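Local coordinates for HIGH affinity ribose transport protein RBSD (Bacillus subtilis, PDB 1OGD) that probably interconverts the beta-pyranose and beta-furanose forms of D-ribose, working as a decamer built from two pentamers, at residues K23-V37 and V111-L125. Sequence-based numbering, arbitrary orientation.
Sequences KIVIADAGLPVPDGV and VIRTGEFTPYANCIL. With RIP (beta-D-ribopyranose), chain G.
Thr114 turns OG1 into the position between its backbone N and carbonyl carbon (chi1 67°), which sets the hydroxyl against Ala27 O, while Arg113, extended from CG to NE, carries its guanidinium to Ala29 O. The two side chains lie where the middle of a mixed beta-sheet gives way to the ribose-binding loops; in the sheet, strand 23-27 runs parallel to 111-113 and antiparallel to 123-125. Ile26 N bonds to Cys123 O and Ala27 N to Ile112 O (2.7 Å), tying the middle strand to both neighbours. Ala27 O is gripped from opposite faces of its carbonyl plane by Thr114 N and Thr114 OG1, the hydroxyl bond from Thr114 OG1 to Ala27 O measuring 2.8 Å. A valine in place of Thr114 would probably cost Ala27 O its hydroxyl donor and lose the ST turn in which OG1 accepts from Glu116 N. Ala29 N bonds almost straight to Glu116 O (3.0 Å), and Arg113 NH2 meets a lone pair of Ala29 O, while Arg113 NH1 makes a salt bridge to Asp41. These bonds probably help to set Asp28 at the ribose site, where the sugar also bonds to His98 of the same chain and His20 of a neighbouring subunit. RIP O2 donates to Asp28 OD2 at 2.7 Å.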
ATOM      1  N   LYS A  23      17.898 -19.356   2.955  1.00 26.76           N
ATOM      2  CA  LYS A  23      18.819 -18.970   4.015  1.00 27.16           C
ATOM      3  C   LYS A  23      18.286 -17.917   4.973  1.00 27.86           C
ATOM      4  O   LYS A  23      17.519 -17.030   4.585  1.00 27.60           O
ATOM      5  CB  LYS A  23      20.112 -18.437   3.392  1.00 27.49           C
ATOM      6  CG  LYS A  23      20.752 -19.373   2.378  1.00 30.10           C
ATOM      7  CD  LYS A  23      21.845 -18.663   1.600  1.00 34.52           C
ATOM      8  CE  LYS A  23      22.484 -19.575   0.560  1.00 38.88           C
ATOM      9  NZ  LYS A  23      21.492 -20.149  -0.404  1.00 39.59           N
ATOM     10  N   ILE A  24      18.681 -18.035   6.236  1.00 26.68           N
ATOM     11  CA  ILE A  24      18.319 -17.050   7.242  1.00 27.56           C
ATOM     12  C   ILE A  24      19.641 -16.706   7.915  1.00 27.72           C
ATOM     13  O   ILE A  24      20.582 -17.502   7.886  1.00 26.32           O
ATOM     14  CB  ILE A  24      17.313 -17.573   8.300  1.00 30.17           C
ATOM     15  CG1 ILE A  24      17.923 -18.709   9.112  1.00 32.62           C
ATOM     16  CG2 ILE A  24      16.021 -18.014   7.623  1.00 31.44           C
ATOM     17  CD1 ILE A  24      17.043 -19.127  10.272  1.00 34.84           C
ATOM     18  N   VAL A  25      19.719 -15.524   8.509  1.00 26.80           N
ATOM     19  CA  VAL A  25      20.946 -15.090   9.153  1.00 26.63           C
ATOM     20  C   VAL A  25      20.734 -14.815  10.634  1.00 26.94           C
ATOM     21  O   VAL A  25      19.711 -14.258  11.024  1.00 28.74           O
ATOM     22  CB  VAL A  25      21.482 -13.791   8.482  1.00 26.51           C
ATOM     23  CG1 VAL A  25      22.800 -13.358   9.130  1.00 25.28           C
ATOM     24  CG2 VAL A  25      21.670 -14.015   6.988  1.00 24.66           C
ATOM     25  N   ILE A  26      21.689 -15.238  11.458  1.00 25.33           N
ATOM     26  CA  ILE A  26      21.640 -14.965  12.889  1.00 25.45           C
ATOM     27  C   ILE A  26      22.789 -13.984  13.022  1.00 25.76           C
ATOM     28  O   ILE A  26      23.913 -14.286  12.626  1.00 25.76           O
ATOM     29  CB  ILE A  26      21.922 -16.214  13.741  1.00 27.04           C
ATOM     30  CG1 ILE A  26      20.833 -17.262  13.502  1.00 28.69           C
ATOM     31  CG2 ILE A  26      21.930 -15.832  15.217  1.00 24.90           C
ATOM     32  CD1 ILE A  26      21.125 -18.613  14.135  1.00 32.58           C
ATOM     33  N   ALA A  27      22.518 -12.808  13.567  1.00 26.52           N
ATOM     34  CA  ALA A  27      23.559 -11.794  13.645  1.00 25.94           C
ATOM     35  C   ALA A  27      23.814 -11.208  15.012  1.00 26.06           C
ATOM     36  O   ALA A  27      22.964 -11.279  15.898  1.00 26.14           O
ATOM     37  CB  ALA A  27      23.218 -10.661  12.674  1.00 25.65           C
ATOM     38  N   ASP A  28      25.002 -10.630  15.178  1.00 26.55           N
ATOM     39  CA  ASP A  28      25.332  -9.957  16.422  1.00 26.82           C
ATOM     40  C   ASP A  28      24.714  -8.565  16.285  1.00 27.58           C
ATOM     41  O   ASP A  28      24.136  -8.246  15.241  1.00 26.60           O
ATOM     42  CB  ASP A  28      26.855  -9.898  16.649  1.00 29.52           C
ATOM     43  CG  ASP A  28      27.618  -9.212  15.516  1.00 28.53           C
ATOM     44  OD1 ASP A  28      28.684  -9.748  15.139  1.00 26.55           O
ATOM     45  OD2 ASP A  28      27.184  -8.146  15.020  1.00 26.18           O
ATOM     46  N   ALA A  29      24.821  -7.749  17.327  1.00 26.46           N
ATOM     47  CA  ALA A  29      24.225  -6.420  17.317  1.00 25.66           C
ATOM     48  C   ALA A  29      24.795  -5.410  16.316  1.00 25.41           C
ATOM     49  O   ALA A  29      24.217  -4.334  16.120  1.00 25.47           O
ATOM     50  CB  ALA A  29      24.272  -5.831  18.721  1.00 23.38           C
ATOM     51  N   GLY A  30      25.903  -5.748  15.667  1.00 23.85           N
ATOM     52  CA  GLY A  30      26.497  -4.799  14.747  1.00 24.77           C
ATOM     53  C   GLY A  30      26.354  -5.058  13.262  1.00 25.06           C
ATOM     54  O   GLY A  30      26.564  -4.149  12.467  1.00 26.37           O
ATOM     55  N   LEU A  31      25.992  -6.274  12.876  1.00 23.52           N
ATOM     56  CA  LEU A  31      25.874  -6.596  11.460  1.00 24.37           C
ATOM     57  C   LEU A  31      24.867  -5.718  10.708  1.00 25.12           C
ATOM     58  O   LEU A  31      23.722  -5.569  11.132  1.00 25.82           O
ATOM     59  CB  LEU A  31      25.472  -8.059  11.275  1.00 25.97           C
ATOM     60  CG  LEU A  31      25.557  -8.543   9.827  1.00 25.67           C
ATOM     61  CD1 LEU A  31      27.021  -8.733   9.456  1.00 26.43           C
ATOM     62  CD2 LEU A  31      24.796  -9.849   9.663  1.00 27.79           C
ATOM     63  N   PRO A  32      25.290  -5.112   9.590  1.00 24.32           N
ATOM     64  CA  PRO A  32      24.353  -4.273   8.834  1.00 25.50           C
ATOM     65  C   PRO A  32      23.398  -5.200   8.072  1.00 26.27           C
ATOM     66  O   PRO A  32      23.791  -6.291   7.650  1.00 26.24           O
ATOM     67  CB  PRO A  32      25.272  -3.493   7.902  1.00 23.45           C
ATOM     68  CG  PRO A  32      26.361  -4.505   7.605  1.00 26.22           C
ATOM     69  CD  PRO A  32      26.638  -5.075   8.990  1.00 24.09           C
ATOM     70  N   VAL A  33      22.151  -4.773   7.911  1.00 27.39           N
ATOM     71  CA  VAL A  33      21.150  -5.567   7.197  1.00 27.62           C
ATOM     72  C   VAL A  33      20.913  -4.965   5.809  1.00 28.77           C
ATOM     73  O   VAL A  33      20.536  -3.799   5.686  1.00 29.80           O
ATOM     74  CB  VAL A  33      19.808  -5.592   7.971  1.00 27.68           C
ATOM     75  CG1 VAL A  33      18.761  -6.387   7.189  1.00 28.26           C
ATOM     76  CG2 VAL A  33      20.014  -6.202   9.348  1.00 27.64           C
ATOM     77  N   PRO A  34      21.129  -5.755   4.746  1.00 28.82           N
ATOM     78  CA  PRO A  34      20.922  -5.247   3.386  1.00 29.50           C
ATOM     79  C   PRO A  34      19.503  -4.707   3.197  1.00 31.60           C
ATOM     80  O   PRO A  34      18.571  -5.141   3.880  1.00 29.52           O
ATOM     81  CB  PRO A  34      21.183  -6.474   2.514  1.00 30.82           C
ATOM     82  CG  PRO A  34      22.140  -7.297   3.351  1.00 30.45           C
ATOM     83  CD  PRO A  34      21.557  -7.165   4.730  1.00 28.22           C
ATOM     84  N   ASP A  35      19.338  -3.757   2.279  1.00 33.37           N
ATOM     85  CA  ASP A  35      18.016  -3.196   2.018  1.00 36.40           C
ATOM     86  C   ASP A  35      17.134  -4.301   1.448  1.00 35.13           C
ATOM     87  O   ASP A  35      17.607  -5.149   0.693  1.00 34.33           O
ATOM     88  CB  ASP A  35      18.098  -2.051   1.003  1.00 39.97           C
ATOM     89  CG  ASP A  35      18.836  -0.850   1.541  1.00 45.10           C
ATOM     90  OD1 ASP A  35      18.390  -0.287   2.566  1.00 48.56           O
ATOM     91  OD2 ASP A  35      19.864  -0.467   0.939  1.00 48.90           O
ATOM     92  N   GLY A  36      15.858  -4.297   1.820  1.00 34.97           N
ATOM     93  CA  GLY A  36      14.949  -5.311   1.311  1.00 35.69           C
ATOM     94  C   GLY A  36      14.893  -6.616   2.092  1.00 35.39           C
ATOM     95  O   GLY A  36      13.979  -7.414   1.891  1.00 37.40           O
ATOM     96  N   VAL A  37      15.856  -6.850   2.976  1.00 32.64           N
ATOM     97  CA  VAL A  37      15.854  -8.080   3.760  1.00 30.07           C
ATOM     98  C   VAL A  37      15.141  -7.853   5.083  1.00 29.09           C
ATOM     99  O   VAL A  37      15.429  -6.891   5.794  1.00 28.34           O
ATOM    100  CB  VAL A  37      17.297  -8.586   4.029  1.00 30.38           C
ATOM    101  CG1 VAL A  37      17.261  -9.833   4.908  1.00 29.47           C
ATOM    102  CG2 VAL A  37      17.984  -8.900   2.710  1.00 27.52           C
ATOM    103  N   VAL A 111      17.067 -11.623   8.664  1.00 23.66           N
ATOM    104  CA  VAL A 111      18.232 -11.484   9.514  1.00 22.06           C
ATOM    105  C   VAL A 111      17.672 -11.397  10.919  1.00 22.67           C
ATOM    106  O   VAL A 111      16.786 -10.589  11.193  1.00 21.17           O
ATOM    107  CB  VAL A 111      19.037 -10.200   9.200  1.00 23.94           C
ATOM    108  CG1 VAL A 111      20.172 -10.033  10.212  1.00 22.80           C
ATOM    109  CG2 VAL A 111      19.606 -10.276   7.790  1.00 22.66           C
ATOM    110  N   ILE A 112      18.167 -12.259  11.802  1.00 21.87           N
ATOM    111  CA  ILE A 112      17.722 -12.264  13.183  1.00 21.93           C
ATOM    112  C   ILE A 112      18.815 -11.599  14.008  1.00 23.59           C
ATOM    113  O   ILE A 112      19.933 -12.105  14.116  1.00 24.35           O
ATOM    114  CB  ILE A 112      17.470 -13.703  13.663  1.00 22.85           C
ATOM    115  CG1 ILE A 112      16.505 -14.392  12.693  1.00 25.92           C
ATOM    116  CG2 ILE A 112      16.882 -13.688  15.051  1.00 21.67           C
ATOM    117  CD1 ILE A 112      16.439 -15.892  12.832  1.00 32.51           C
ATOM    118  N   ARG A 113      18.490 -10.445  14.577  1.00 24.16           N
ATOM    119  CA  ARG A 113      19.449  -9.695  15.365  1.00 24.87           C
ATOM    120  C   ARG A 113      19.393 -10.099  16.834  1.00 24.85           C
ATOM    121  O   ARG A 113      18.343 -10.018  17.465  1.00 23.67           O
ATOM    122  CB  ARG A 113      19.172  -8.192  15.227  1.00 23.80           C
ATOM    123  CG  ARG A 113      20.194  -7.300  15.911  1.00 22.99           C
ATOM    124  CD  ARG A 113      19.904  -5.830  15.623  1.00 23.22           C
ATOM    125  NE  ARG A 113      20.928  -4.944  16.166  1.00 20.17           N
ATOM    126  CZ  ARG A 113      20.709  -4.027  17.104  1.00 19.36           C
ATOM    127  NH1 ARG A 113      19.497  -3.861  17.620  1.00 22.33           N
ATOM    128  NH2 ARG A 113      21.707  -3.266  17.527  1.00 20.93           N
ATOM    129  N   THR A 114      20.530 -10.536  17.368  1.00 25.03           N
ATOM    130  CA  THR A 114      20.612 -10.935  18.768  1.00 25.75           C
ATOM    131  C   THR A 114      21.291  -9.801  19.537  1.00 28.16           C
ATOM    132  O   THR A 114      21.673  -8.787  18.948  1.00 26.63           O
ATOM    133  CB  THR A 114      21.450 -12.212  18.938  1.00 25.09           C
ATOM    134  OG1 THR A 114      22.813 -11.933  18.602  1.00 24.09           O
ATOM    135  CG2 THR A 114      20.933 -13.317  18.028  1.00 25.41           C
ATOM    136  N   GLY A 115      21.443  -9.970  20.846  1.00 28.72           N
ATOM    137  CA  GLY A 115      22.082  -8.938  21.641  1.00 28.85           C
ATOM    138  C   GLY A 115      23.568  -9.192  21.800  1.00 30.80           C
ATOM    139  O   GLY A 115      24.222  -8.566  22.634  1.00 30.81           O
ATOM    140  N   GLU A 116      24.099 -10.103  20.990  1.00 30.50           N
ATOM    141  CA  GLU A 116      25.508 -10.473  21.038  1.00 31.71           C
ATOM    142  C   GLU A 116      26.454  -9.316  20.735  1.00 33.16           C
ATOM    143  O   GLU A 116      26.415  -8.736  19.648  1.00 32.63           O
ATOM    144  CB  GLU A 116      25.781 -11.610  20.057  1.00 32.23           C
ATOM    145  CG  GLU A 116      27.157 -12.244  20.199  1.00 34.58           C
ATOM    146  CD  GLU A 116      27.325 -12.957  21.530  1.00 37.14           C
ATOM    147  OE1 GLU A 116      26.467 -13.802  21.860  1.00 35.40           O
ATOM    148  OE2 GLU A 116      28.313 -12.674  22.245  1.00 39.64           O
ATOM    149  N   PHE A 117      27.311  -8.999  21.704  1.00 32.98           N
ATOM    150  CA  PHE A 117      28.287  -7.925  21.559  1.00 33.17           C
ATOM    151  C   PHE A 117      29.719  -8.428  21.382  1.00 33.74           C
ATOM    152  O   PHE A 117      30.650  -7.860  21.952  1.00 34.03           O
ATOM    153  CB  PHE A 117      28.233  -6.985  22.769  1.00 33.18           C
ATOM    154  CG  PHE A 117      27.399  -5.750  22.553  1.00 34.24           C
ATOM    155  CD1 PHE A 117      26.099  -5.843  22.064  1.00 34.02           C
ATOM    156  CD2 PHE A 117      27.907  -4.491  22.864  1.00 34.51           C
ATOM    157  CE1 PHE A 117      25.314  -4.699  21.890  1.00 35.72           C
ATOM    158  CE2 PHE A 117      27.131  -3.341  22.695  1.00 35.86           C
ATOM    159  CZ  PHE A 117      25.831  -3.446  22.207  1.00 34.21           C
ATOM    160  N   THR A 118      29.901  -9.495  20.610  1.00 33.07           N
ATOM    161  CA  THR A 118      31.244 -10.009  20.359  1.00 35.17           C
ATOM    162  C   THR A 118      31.483 -10.077  18.855  1.00 35.33           C
ATOM    163  O   THR A 118      30.563 -10.354  18.086  1.00 37.66           O
ATOM    164  CB  THR A 118      31.480 -11.413  20.988  1.00 34.69           C
ATOM    165  OG1 THR A 118      30.599 -12.374  20.393  1.00 37.14           O
ATOM    166  CG2 THR A 118      31.248 -11.365  22.483  1.00 33.18           C
ATOM    167  N   PRO A 119      32.727  -9.821  18.420  1.00 35.84           N
ATOM    168  CA  PRO A 119      33.167  -9.825  17.022  1.00 35.37           C
ATOM    169  C   PRO A 119      32.821 -11.045  16.174  1.00 35.48           C
ATOM    170  O   PRO A 119      33.070 -12.188  16.562  1.00 33.96           O
ATOM    171  CB  PRO A 119      34.679  -9.638  17.136  1.00 35.73           C
ATOM    172  CG  PRO A 119      34.820  -8.825  18.369  1.00 35.70           C
ATOM    173  CD  PRO A 119      33.858  -9.504  19.310  1.00 36.35           C
ATOM    174  N   TYR A 120      32.261 -10.769  14.999  1.00 34.03           N
ATOM    175  CA  TYR A 120      31.892 -11.780  14.015  1.00 32.87           C
ATOM    176  C   TYR A 120      31.016 -12.937  14.486  1.00 31.06           C
ATOM    177  O   TYR A 120      31.143 -14.064  14.001  1.00 30.89           O
ATOM    178  CB  TYR A 120      33.157 -12.321  13.348  1.00 35.80           C
ATOM    179  CG  TYR A 120      34.078 -11.221  12.864  1.00 37.76           C
ATOM    180  CD1 TYR A 120      35.044 -10.673  13.708  1.00 38.52           C
ATOM    181  CD2 TYR A 120      33.947 -10.694  11.577  1.00 38.30           C
ATOM    182  CE1 TYR A 120      35.858  -9.623  13.282  1.00 39.46           C
ATOM    183  CE2 TYR A 120      34.752  -9.646  11.142  1.00 38.11           C
ATOM    184  CZ  TYR A 120      35.705  -9.116  11.999  1.00 39.82           C
ATOM    185  OH  TYR A 120      36.500  -8.076  11.573  1.00 41.58           O
ATOM    186  N   ALA A 121      30.125 -12.658  15.429  1.00 27.83           N
ATOM    187  CA  ALA A 121      29.217 -13.681  15.916  1.00 28.51           C
ATOM    188  C   ALA A 121      27.998 -13.671  14.991  1.00 27.55           C
ATOM    189  O   ALA A 121      26.914 -13.259  15.394  1.00 25.93           O
ATOM    190  CB  ALA A 121      28.794 -13.379  17.346  1.00 26.25           C
ATOM    191  N   ASN A 122      28.203 -14.104  13.746  1.00 28.51           N
ATOM    192  CA  ASN A 122      27.136 -14.165  12.748  1.00 28.86           C
ATOM    193  C   ASN A 122      27.245 -15.457  11.951  1.00 29.47           C
ATOM    194  O   ASN A 122      28.339 -15.972  11.732  1.00 31.02           O
ATOM    195  CB  ASN A 122      27.228 -13.016  11.728  1.00 28.32           C
ATOM    196  CG  ASN A 122      27.457 -11.662  12.367  1.00 30.26           C
ATOM    197  OD1 ASN A 122      28.577 -11.149  12.363  1.00 32.25           O
ATOM    198  ND2 ASN A 122      26.400 -11.071  12.913  1.00 28.72           N
ATOM    199  N   CYS A 123      26.114 -15.982  11.504  1.00 29.49           N
ATOM    200  CA  CYS A 123      26.142 -17.178  10.676  1.00 30.44           C
ATOM    201  C   CYS A 123      24.881 -17.291   9.839  1.00 28.86           C
ATOM    202  O   CYS A 123      23.824 -16.778  10.206  1.00 29.59           O
ATOM    203  CB  CYS A 123      26.316 -18.442  11.524  1.00 29.88           C
ATOM    204  SG  CYS A 123      24.866 -18.932  12.450  1.00 32.07           S
ATOM    205  N   ILE A 124      25.015 -17.957   8.702  1.00 29.07           N
ATOM    206  CA  ILE A 124      23.905 -18.183   7.797  1.00 30.13           C
ATOM    207  C   ILE A 124      23.544 -19.660   7.868  1.00 31.22           C
ATOM    208  O   ILE A 124      24.418 -20.527   7.744  1.00 30.83           O
ATOM    209  CB  ILE A 124      24.291 -17.845   6.339  1.00 30.13           C
ATOM    210  CG1 ILE A 124      24.419 -16.329   6.174  1.00 31.16           C
ATOM    211  CG2 ILE A 124      23.259 -18.417   5.374  1.00 30.20           C
ATOM    212  CD1 ILE A 124      24.949 -15.907   4.811  1.00 32.49           C
ATOM    213  N   LEU A 125      22.267 -19.949   8.094  1.00 30.21           N
ATOM    214  CA  LEU A 125      21.811 -21.333   8.141  1.00 29.37           C
ATOM    215  C   LEU A 125      21.095 -21.611   6.829  1.00 29.45           C
ATOM    216  O   LEU A 125      20.155 -20.901   6.466  1.00 29.23           O
ATOM    217  CB  LEU A 125      20.846 -21.554   9.308  1.00 28.83           C
ATOM    218  CG  LEU A 125      21.346 -21.219  10.713  1.00 30.27           C
ATOM    219  CD1 LEU A 125      20.259 -21.544  11.726  1.00 29.05           C
ATOM    220  CD2 LEU A 125      22.614 -22.004  11.012  1.00 31.95           C
TER
HETATM  221  C1  RIP G1134      29.815  -5.954  11.807  1.00 39.76           C
HETATM  222  C2  RIP G1134      29.546  -7.128  12.713  1.00 37.21           C
HETATM  223  C3  RIP G1134      30.807  -7.969  12.843  1.00 39.24           C
HETATM  224  C4  RIP G1134      32.033  -7.181  13.288  1.00 39.61           C
HETATM  225  C5  RIP G1134      32.215  -6.022  12.314  1.00 40.55           C
HETATM  226  O1  RIP G1134      29.984  -6.365  10.465  1.00 41.81           O
HETATM  227  O2  RIP G1134      29.138  -6.619  13.965  1.00 35.15           O
HETATM  228  O3  RIP G1134      30.583  -9.055  13.704  1.00 38.13           O
HETATM  229  O4  RIP G1134      31.857  -6.649  14.587  1.00 40.64           O
HETATM  230  O5  RIP G1134      31.018  -5.226  12.171  1.00 39.91           O
HETATM  231  O   HOH W   1      22.619  -6.170  13.724  1.00 26.41           O